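Local coordinates for protein tryptophanyl-tRNA synthetase (Thermus thermophilus, PDB 2EL7) that probably catalyses the ATP-dependent attachment of tryptophan to tRNA(Trp), working as a homodimeric class I aminoacyl-tRNA synthetase, at residues A[8-13]-A[40-45]; A[14-19]-A[202-207]; A[81-86]-A[301-306]. One frame throughout, in Å; residues are numbered along the deposited sequence.

Interaction 1 (A[8-13]-A[40-45]); sequences IQPSGE and CIVDYH
Ile8 and Ile41 form a parallel beta bridge with their CA atoms 4.5 Å apart, made by two bonds from Ile8 that flank Ile41: its N donates to Cys40 O at 2.8 Å with a nearly straight N-H...O angle of 173°, and its O accepts from Val42 N at 2.9 Å. The bridge joins the C-terminal ends of strands 4-8 and 37-41, which helix 16-33 connects as the first beta-alpha-beta crossover of the Rossmann fold. Ile8 and Ile41 project from the same face of the sheet, toward helix 55-72, and their branches meet obliquely, Ile8 CG2 lying 4.0 Å from Ile41 CG1. In Ile8 it is CG2 that stands anti to the backbone N (chi1 -72° for CG1), which turns this methyl to the Ile41 side chain. Past the bridge both chains bend through inverse gamma turns, centred on Pro10 and Val42. The proline ring rests against the second turn, with Pro10 CB 4.0 Å from Asp43 CA and Pro10 CD 3.8 Å from Val42 O. Asp43 itself turns its carboxylate to Ser85. Residues 9-11 are predicted to bind ATP, and Pro10 opens the predicted HIGH region, so the predicted ATP-binding loop begins directly after the bridge. Val42 CG2 sits 3.5 Å from Ile8 O, the same carbonyl that takes the Val42 N-H.

Interaction 2 (A[14-19]-A[202-207]); sequences IHIGNY and NTIGLL
The predicted HIGH region, running into the start of helix 16-33, meets the loop that follows the predicted KMSKS residues through a single backbone bridge between His15 and Gly205, whose CA atoms are 4.0 Å apart. Two bonds define it. Leu206 N donates to Ile14 O at 2.9 Å, in the carbonyl plane and almost straight (169°), while Ile16 N gives its hydrogen to Ile204 O at 3.1 Å, approaching nearly along the C=O axis. The second bond uses an amide of the first helical turn, which has no acceptor within its own helix. Leu206 packs along the turn into the helix: its CD1 lies 3.7 Å from Ile14 CG2, and its CD2 reaches over the backbone to within 3.9 Å of Ile16 CG2 while also touching Tyr19 CB. On the far side of the bridge Thr203 CG2 packs 3.5 Å from His15 CD2, the two side chains meeting at about a right angle. The imidazole is held from its own segment too. With chi1 at 51°, CG sits between the backbone N and the carbonyl carbon, and ND1 receives a weak capping bond from Gly17 N at the ring edge. Asn18 OD1 lies over the ring centre and accepts from His15 N at 3.0 Å. Lys198 and Met196 also touch this histidine. A capping box of His15 and Asn18 heads the helix, and the closeness of His15 to Lys198 of the predicted KMSKS region is typical of the ATP site of class I synthetases.

Interaction 3 (A[81-86]-A[301-306]); sequences LFVQSH and DALLEG
Leu303 is the main side chain that helix 301-306 turns to strand 81-83, and its two methyls divide the work. CD2 lies 4.0 Å from Leu81 CG, the two leucines running side by side and pointing the same way; CD1 approaches Val83 CG2 at 4.1 Å, the two side chains crossing at a slant. Leu81 and Val83 are two apart along the strand, so one leucine spans both. Leu81 carries CG anti to its own N (chi1 -179°), which lays its branches alongside Leu303, and helix 55-72 receives this group through Ile70, Thr62 and Ala66. Phe82 is turned the other way: its ring leads off toward Tyr140, while CB stays at the helix, 3.8 Å from Gly306 C. The segment axes cross at -87°, approaching to 6.0 Å. Gly306 makes such closeness possible, because with no side chain at this point its CA comes 3.3 Å from Leu81 O in a C-H...O contact that is nearly straight (165° at the hydrogen). No direct hydrogen bond joins the segments; water does so instead. One water accepts from Leu81 N and donates to Ala302 O at 2.9 Å. A second accepts from Val83 N and donates to Leu303 O at 2.9 Å, with a weak further bond from His86 ND1. The His86 ring is steadied by Val83 CB, 3.7 Å above its centre, and by a bond from NE2 to Leu328 O of the second subunit. Strand 80-83 is the outermost strand of its sheet in this chain, so the two waters satisfy outward-facing amides: a water-mediated packing of a C-terminal helix across the edge of a parallel Rossmann sheet.

Overall arrangement
Interactions 1 and 3 belong to one three-stranded parallel sheet, their centres 12 Å apart: strand 37-41 lies between 4-8 and 80-83, with Ile41 N 2.9 Å from Phe82 O and Asp43 OD1 2.6 Å from Ser85 OG, and both contacts touch the second subunit. Interaction 2 continues the loop of interaction 1 into helix 16-33; their centres are 16 Å apart, and together they hold the whole predicted HIGH region. Interactions 2 and 3 do not touch, their nearest atoms about 11 Å apart. Asp136, predicted to bind tryptophan, comes about 4 Å from Cys40 and about 5 Å from Phe82, side chain to side chain, whereas Lys198 of the predicted ATP site is about 3 Å from His15.

Interaction 1 (A[8-13]-A[40-45])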
loop_
_atom_site.group_PDB
_atom_site.type_symbol
_atom_site.label_atom_id
_atom_site.label_comp_id
_atom_site.label_asym_id
_atom_site.label_seq_id
_atom_site.Cartn_x
_atom_site.Cartn_y
_atom_site.Cartn_z
ATOM N N ILE A 8 -4.205 13.159 -13.633
ATOM C CA ILE A 8 -5.508 13.732 -13.945
ATOM C C ILE A 8 -6.491 13.433 -12.810
ATOM O O ILE A 8 -6.695 12.269 -12.434
ATOM C CB ILE A 8 -6.057 13.130 -15.252
ATOM C CG1 ILE A 8 -5.265 13.678 -16.440
ATOM C CG2 ILE A 8 -7.568 13.425 -15.403
ATOM C CD1 ILE A 8 -5.749 13.125 -17.767
ATOM N N GLN A 9 -7.108 14.472 -12.262
ATOM C CA GLN A 9 -8.068 14.237 -11.182
ATOM C C GLN A 9 -9.315 13.520 -11.713
ATOM O O GLN A 9 -9.778 13.795 -12.824
ATOM C CB GLN A 9 -8.439 15.564 -10.507
ATOM C CG GLN A 9 -7.256 16.199 -9.808
ATOM C CD GLN A 9 -6.564 15.217 -8.875
ATOM O OE1 GLN A 9 -7.228 14.530 -8.087
ATOM N NE2 GLN A 9 -5.227 15.137 -8.956
ATOM N N PRO A 10 -9.875 12.591 -10.919
ATOM C CA PRO A 10 -11.068 11.835 -11.310
ATOM C C PRO A 10 -12.342 12.718 -11.293
ATOM O O PRO A 10 -13.138 12.679 -10.343
ATOM C CB PRO A 10 -11.101 10.723 -10.273
ATOM C CG PRO A 10 -10.652 11.427 -9.043
ATOM C CD PRO A 10 -9.477 12.258 -9.538
ATOM N N SER A 11 -12.518 13.521 -12.338
ATOM C CA SER A 11 -13.669 14.423 -12.421
ATOM C C SER A 11 -13.954 14.877 -13.848
ATOM O O SER A 11 -13.031 15.124 -14.620
ATOM C CB SER A 11 -13.419 15.665 -11.560
ATOM O OG SER A 11 -14.207 16.756 -12.010
ATOM N N GLY A 12 -15.232 15.009 -14.191
ATOM C CA GLY A 12 -15.574 15.463 -15.531
ATOM C C GLY A 12 -15.784 16.972 -15.645
ATOM O O GLY A 12 -16.322 17.441 -16.638
ATOM N N GLU A 13 -15.366 17.742 -14.647
ATOM C CA GLU A 13 -15.545 19.202 -14.679
ATOM C C GLU A 13 -14.270 19.957 -15.054
ATOM O O GLU A 13 -13.511 20.380 -14.179
ATOM C CB GLU A 13 -16.010 19.709 -13.310
ATOM C CG GLU A 13 -17.186 18.952 -12.720
ATOM C CD GLU A 13 -18.462 19.170 -13.504
ATOM O OE1 GLU A 13 -18.818 20.348 -13.733
ATOM O OE2 GLU A 13 -19.111 18.172 -13.885
ATOM N N CYS A 40 -2.281 9.530 -16.284
ATOM C CA CYS A 40 -2.926 8.699 -15.262
ATOM C C CYS A 40 -4.067 9.370 -14.502
ATOM O O CYS A 40 -3.849 10.359 -13.807
ATOM C CB CYS A 40 -1.847 8.239 -14.267
ATOM S SG CYS A 40 -2.292 6.994 -13.011
ATOM N N ILE A 41 -5.277 8.820 -14.638
ATOM C CA ILE A 41 -6.451 9.329 -13.952
ATOM C C ILE A 41 -6.321 8.747 -12.534
ATOM O O ILE A 41 -6.540 7.551 -12.319
ATOM C CB ILE A 41 -7.752 8.823 -14.641
ATOM C CG1 ILE A 41 -7.912 9.488 -16.014
ATOM C CG2 ILE A 41 -8.971 9.124 -13.766
ATOM C CD1 ILE A 41 -9.106 8.979 -16.823
ATOM N N VAL A 42 -5.979 9.586 -11.562
ATOM C CA VAL A 42 -5.765 9.084 -10.203
ATOM C C VAL A 42 -6.999 8.856 -9.323
ATOM O O VAL A 42 -7.189 9.538 -8.320
ATOM C CB VAL A 42 -4.736 9.980 -9.435
ATOM C CG1 VAL A 42 -3.374 9.850 -10.075
ATOM C CG2 VAL A 42 -5.171 11.430 -9.449
ATOM N N ASP A 43 -7.784 7.837 -9.668
ATOM C CA ASP A 43 -9.004 7.531 -8.937
ATOM C C ASP A 43 -8.746 7.200 -7.462
ATOM O O ASP A 43 -9.572 7.516 -6.604
ATOM C CB ASP A 43 -9.784 6.404 -9.650
ATOM C CG ASP A 43 -8.966 5.123 -9.840
ATOM O OD1 ASP A 43 -9.571 4.089 -10.171
ATOM O OD2 ASP A 43 -7.733 5.131 -9.662
ATOM N N TYR A 44 -7.601 6.594 -7.159
ATOM C CA TYR A 44 -7.254 6.280 -5.774
ATOM C C TYR A 44 -7.138 7.521 -4.892
ATOM O O TYR A 44 -7.220 7.415 -3.675
ATOM C CB TYR A 44 -5.943 5.486 -5.702
ATOM C CG TYR A 44 -6.152 3.986 -5.812
ATOM C CD1 TYR A 44 -5.154 3.153 -6.329
ATOM C CD2 TYR A 44 -7.353 3.404 -5.417
ATOM C CE1 TYR A 44 -5.355 1.777 -6.457
ATOM C CE2 TYR A 44 -7.567 2.027 -5.535
ATOM C CZ TYR A 44 -6.568 1.222 -6.056
ATOM O OH TYR A 44 -6.791 -0.136 -6.183
ATOM N N HIS A 45 -6.958 8.692 -5.506
ATOM C CA HIS A 45 -6.842 9.953 -4.764
ATOM C C HIS A 45 -8.198 10.347 -4.163
ATOM O O HIS A 45 -8.253 11.049 -3.144
ATOM C CB HIS A 45 -6.315 11.050 -5.701
ATOM C CG HIS A 45 -6.152 12.399 -5.066
ATOM N ND1 HIS A 45 -5.673 12.576 -3.783
ATOM C CD2 HIS A 45 -6.356 13.644 -5.565
ATOM C CE1 HIS A 45 -5.590 13.869 -3.519
ATOM N NE2 HIS A 45 -5.998 14.537 -4.585
#

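Interaction 2 (A[14-19]-A[202-207])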
loop_
_atom_site.group_PDB
_atom_site.type_symbol
_atom_site.label_atom_id
_atom_site.label_comp_id
_atom_site.label_asym_id
_atom_site.label_seq_id
_atom_site.Cartn_x
_atom_site.Cartn_y
_atom_site.Cartn_z
ATOM N N ILE A 14 -14.041 20.143 -16.344
ATOM C CA ILE A 14 -12.858 20.861 -16.799
ATOM C C ILE A 14 -13.294 22.291 -17.135
ATOM O O ILE A 14 -14.258 22.481 -17.885
ATOM C CB ILE A 14 -12.253 20.204 -18.090
ATOM C CG1 ILE A 14 -12.206 18.677 -17.938
ATOM C CG2 ILE A 14 -10.854 20.767 -18.375
ATOM C CD1 ILE A 14 -11.578 18.192 -16.640
ATOM N N HIS A 15 -12.606 23.290 -16.583
ATOM C CA HIS A 15 -12.950 24.679 -16.885
ATOM C C HIS A 15 -11.873 25.330 -17.758
ATOM O O HIS A 15 -10.826 24.728 -18.002
ATOM C CB HIS A 15 -13.209 25.479 -15.602
ATOM C CG HIS A 15 -12.129 25.362 -14.577
ATOM N ND1 HIS A 15 -10.845 25.815 -14.794
ATOM C CD2 HIS A 15 -12.152 24.894 -13.304
ATOM C CE1 HIS A 15 -10.125 25.636 -13.699
ATOM N NE2 HIS A 15 -10.894 25.080 -12.780
ATOM N N ILE A 16 -12.127 26.542 -18.243
ATOM C CA ILE A 16 -11.177 27.188 -19.135
ATOM C C ILE A 16 -9.864 27.485 -18.460
ATOM O O ILE A 16 -8.873 27.836 -19.120
ATOM C CB ILE A 16 -11.753 28.497 -19.729
ATOM C CG1 ILE A 16 -11.959 29.539 -18.635
ATOM C CG2 ILE A 16 -13.067 28.202 -20.458
ATOM C CD1 ILE A 16 -12.331 30.893 -19.187
ATOM N N GLY A 17 -9.870 27.356 -17.135
ATOM C CA GLY A 17 -8.668 27.584 -16.357
ATOM C C GLY A 17 -7.769 26.380 -16.569
ATOM O O GLY A 17 -6.578 26.524 -16.847
ATOM N N ASN A 18 -8.348 25.187 -16.441
ATOM C CA ASN A 18 -7.609 23.935 -16.656
ATOM C C ASN A 18 -7.147 23.914 -18.116
ATOM O O ASN A 18 -5.993 23.629 -18.434
ATOM C CB ASN A 18 -8.521 22.711 -16.448
ATOM C CG ASN A 18 -9.095 22.618 -15.037
ATOM O OD1 ASN A 18 -10.295 22.318 -14.852
ATOM N ND2 ASN A 18 -8.248 22.853 -14.032
ATOM N N TYR A 19 -8.080 24.227 -19.004
ATOM C CA TYR A 19 -7.813 24.192 -20.423
ATOM C C TYR A 19 -6.667 25.073 -20.885
ATOM O O TYR A 19 -5.688 24.565 -21.441
ATOM C CB TYR A 19 -9.080 24.532 -21.194
ATOM C CG TYR A 19 -8.884 24.487 -22.680
ATOM C CD1 TYR A 19 -8.496 23.310 -23.312
ATOM C CD2 TYR A 19 -9.068 25.626 -23.459
ATOM C CE1 TYR A 19 -8.291 23.270 -24.696
ATOM C CE2 TYR A 19 -8.872 25.598 -24.837
ATOM C CZ TYR A 19 -8.482 24.419 -25.447
ATOM O OH TYR A 19 -8.265 24.405 -26.806
ATOM N N ASN A 202 -16.438 29.340 -9.150
ATOM C CA ASN A 202 -16.320 30.536 -9.992
ATOM C C ASN A 202 -15.788 30.166 -11.400
ATOM O O ASN A 202 -14.850 30.787 -11.911
ATOM C CB ASN A 202 -15.347 31.499 -9.314
ATOM C CG ASN A 202 -13.938 30.917 -9.201
ATOM O OD1 ASN A 202 -13.738 29.719 -9.395
ATOM N ND2 ASN A 202 -12.960 31.762 -8.887
ATOM N N THR A 203 -16.412 29.182 -12.042
ATOM C CA THR A 203 -15.906 28.719 -13.324
ATOM C C THR A 203 -16.801 28.793 -14.536
ATOM O O THR A 203 -17.990 29.063 -14.452
ATOM C CB THR A 203 -15.475 27.238 -13.224
ATOM O OG1 THR A 203 -16.647 26.418 -13.122
ATOM C CG2 THR A 203 -14.580 27.005 -12.005
ATOM N N ILE A 204 -16.173 28.531 -15.674
ATOM C CA ILE A 204 -16.824 28.465 -16.963
ATOM C C ILE A 204 -16.334 27.117 -17.492
ATOM O O ILE A 204 -15.160 26.972 -17.857
ATOM C CB ILE A 204 -16.361 29.594 -17.901
ATOM C CG1 ILE A 204 -16.848 30.942 -17.365
ATOM C CG2 ILE A 204 -16.947 29.379 -19.300
ATOM C CD1 ILE A 204 -16.533 32.138 -18.264
ATOM N N GLY A 205 -17.223 26.127 -17.499
ATOM C CA GLY A 205 -16.854 24.798 -17.952
ATOM C C GLY A 205 -16.782 24.669 -19.460
ATOM O O GLY A 205 -17.492 25.370 -20.186
ATOM N N LEU A 206 -15.930 23.769 -19.944
ATOM C CA LEU A 206 -15.788 23.567 -21.383
ATOM C C LEU A 206 -17.059 22.976 -21.969
ATOM O O LEU A 206 -17.361 23.193 -23.142
ATOM C CB LEU A 206 -14.619 22.626 -21.699
ATOM C CG LEU A 206 -13.304 22.844 -20.951
ATOM C CD1 LEU A 206 -12.260 21.936 -21.576
ATOM C CD2 LEU A 206 -12.861 24.303 -21.025
ATOM N N LEU A 207 -17.801 22.231 -21.156
ATOM C CA LEU A 207 -19.022 21.592 -21.629
ATOM C C LEU A 207 -20.273 22.180 -20.993
ATOM O O LEU A 207 -21.377 21.672 -21.194
ATOM C CB LEU A 207 -18.958 20.083 -21.361
ATOM C CG LEU A 207 -17.767 19.333 -21.987
ATOM C CD1 LEU A 207 -17.954 17.842 -21.729
ATOM C CD2 LEU A 207 -17.662 19.592 -23.504
HETATM O O HOH W 1 -17.475 21.403 -18.405
#

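Interaction 3 (A[81-86]-A[301-306])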
loop_
_atom_site.group_PDB
_atom_site.type_symbol
_atom_site.label_atom_id
_atom_site.label_comp_id
_atom_site.label_asym_id
_atom_site.label_seq_id
_atom_site.Cartn_x
_atom_site.Cartn_y
_atom_site.Cartn_z
ATOM N N LEU A 81 -3.093 6.752 -22.031
ATOM C CA LEU A 81 -4.041 7.153 -20.995
ATOM C C LEU A 81 -4.601 5.949 -20.299
ATOM O O LEU A 81 -5.081 5.031 -20.949
ATOM C CB LEU A 81 -5.185 7.927 -21.629
ATOM C CG LEU A 81 -6.311 8.486 -20.752
ATOM C CD1 LEU A 81 -5.754 9.502 -19.763
ATOM C CD2 LEU A 81 -7.346 9.162 -21.670
ATOM N N PHE A 82 -4.555 5.965 -18.973
ATOM C CA PHE A 82 -5.043 4.855 -18.172
ATOM C C PHE A 82 -5.517 5.302 -16.789
ATOM O O PHE A 82 -5.264 6.440 -16.364
ATOM C CB PHE A 82 -3.939 3.813 -18.043
ATOM C CG PHE A 82 -2.710 4.308 -17.343
ATOM C CD1 PHE A 82 -2.559 4.128 -15.981
ATOM C CD2 PHE A 82 -1.684 4.925 -18.056
ATOM C CE1 PHE A 82 -1.387 4.553 -15.322
ATOM C CE2 PHE A 82 -0.523 5.353 -17.423
ATOM C CZ PHE A 82 -0.372 5.165 -16.039
ATOM N N VAL A 83 -6.221 4.407 -16.100
ATOM C CA VAL A 83 -6.749 4.678 -14.766
ATOM C C VAL A 83 -5.815 4.067 -13.726
ATOM O O VAL A 83 -5.482 2.886 -13.809
ATOM C CB VAL A 83 -8.150 4.055 -14.575
ATOM C CG1 VAL A 83 -8.605 4.238 -13.120
ATOM C CG2 VAL A 83 -9.134 4.693 -15.533
ATOM N N GLN A 84 -5.415 4.864 -12.741
ATOM C CA GLN A 84 -4.497 4.403 -11.703
ATOM C C GLN A 84 -4.802 2.989 -11.179
ATOM O O GLN A 84 -3.952 2.105 -11.296
ATOM C CB GLN A 84 -4.459 5.437 -10.574
ATOM C CG GLN A 84 -3.577 5.095 -9.395
ATOM C CD GLN A 84 -3.456 6.263 -8.399
ATOM O OE1 GLN A 84 -4.271 7.198 -8.386
ATOM N NE2 GLN A 84 -2.435 6.202 -7.565
ATOM N N SER A 85 -6.006 2.761 -10.640
ATOM C CA SER A 85 -6.377 1.430 -10.128
ATOM C C SER A 85 -6.304 0.266 -11.127
ATOM O O SER A 85 -6.354 -0.894 -10.722
ATOM C CB SER A 85 -7.786 1.449 -9.482
ATOM O OG SER A 85 -8.844 1.619 -10.413
ATOM N N HIS A 86 -6.190 0.542 -12.421
ATOM C CA HIS A 86 -6.092 -0.548 -13.394
ATOM C C HIS A 86 -4.712 -1.195 -13.427
ATOM O O HIS A 86 -4.559 -2.282 -13.947
ATOM C CB HIS A 86 -6.514 -0.076 -14.788
ATOM C CG HIS A 86 -7.978 0.239 -14.878
ATOM N ND1 HIS A 86 -8.618 0.491 -16.071
ATOM C CD2 HIS A 86 -8.920 0.368 -13.909
ATOM C CE1 HIS A 86 -9.892 0.766 -15.831
ATOM N NE2 HIS A 86 -10.099 0.699 -14.529
ATOM N N ASP A 301 -11.909 1.598 -24.473
ATOM C CA ASP A 301 -10.895 0.863 -25.221
ATOM C C ASP A 301 -9.548 1.602 -25.148
ATOM O O ASP A 301 -8.485 0.968 -25.078
ATOM C CB ASP A 301 -11.348 0.689 -26.678
ATOM C CG ASP A 301 -10.430 -0.229 -27.483
ATOM O OD1 ASP A 301 -9.586 0.267 -28.238
ATOM O OD2 ASP A 301 -10.550 -1.460 -27.357
ATOM N N ALA A 302 -9.595 2.934 -25.172
ATOM C CA ALA A 302 -8.384 3.716 -25.048
ATOM C C ALA A 302 -7.805 3.465 -23.635
ATOM O O ALA A 302 -6.581 3.346 -23.460
ATOM C CB ALA A 302 -8.685 5.188 -25.239
ATOM N N LEU A 303 -8.683 3.378 -22.639
ATOM C CA LEU A 303 -8.256 3.117 -21.266
ATOM C C LEU A 303 -7.665 1.707 -21.134
ATOM O O LEU A 303 -6.635 1.513 -20.499
ATOM C CB LEU A 303 -9.438 3.278 -20.279
ATOM C CG LEU A 303 -10.053 4.686 -20.186
ATOM C CD1 LEU A 303 -11.136 4.722 -19.133
ATOM C CD2 LEU A 303 -8.953 5.689 -19.833
ATOM N N LEU A 304 -8.310 0.739 -21.769
ATOM C CA LEU A 304 -7.890 -0.652 -21.722
ATOM C C LEU A 304 -6.521 -0.818 -22.343
ATOM O O LEU A 304 -5.667 -1.523 -21.813
ATOM C CB LEU A 304 -8.894 -1.512 -22.475
ATOM C CG LEU A 304 -8.982 -2.998 -22.109
ATOM C CD1 LEU A 304 -9.614 -3.121 -20.724
ATOM C CD2 LEU A 304 -9.828 -3.770 -23.158
ATOM N N GLU A 305 -6.323 -0.161 -23.476
ATOM C CA GLU A 305 -5.065 -0.224 -24.209
ATOM C C GLU A 305 -3.968 0.612 -23.503
ATOM O O GLU A 305 -2.797 0.249 -23.516
ATOM C CB GLU A 305 -5.293 0.280 -25.653
ATOM C CG GLU A 305 -4.370 -0.346 -26.709
ATOM C CD GLU A 305 -4.765 -1.788 -27.064
ATOM O OE1 GLU A 305 -3.885 -2.553 -27.536
ATOM O OE2 GLU A 305 -5.954 -2.156 -26.876
ATOM N N GLY A 306 -4.358 1.731 -22.904
ATOM C CA GLY A 306 -3.389 2.534 -22.206
ATOM C C GLY A 306 -2.849 1.725 -21.035
ATOM O O GLY A 306 -1.652 1.778 -20.693
HETATM O O HOH W 2 -4.547 5.442 -23.805
HETATM O O HOH W 3 -6.964 2.230 -17.738
#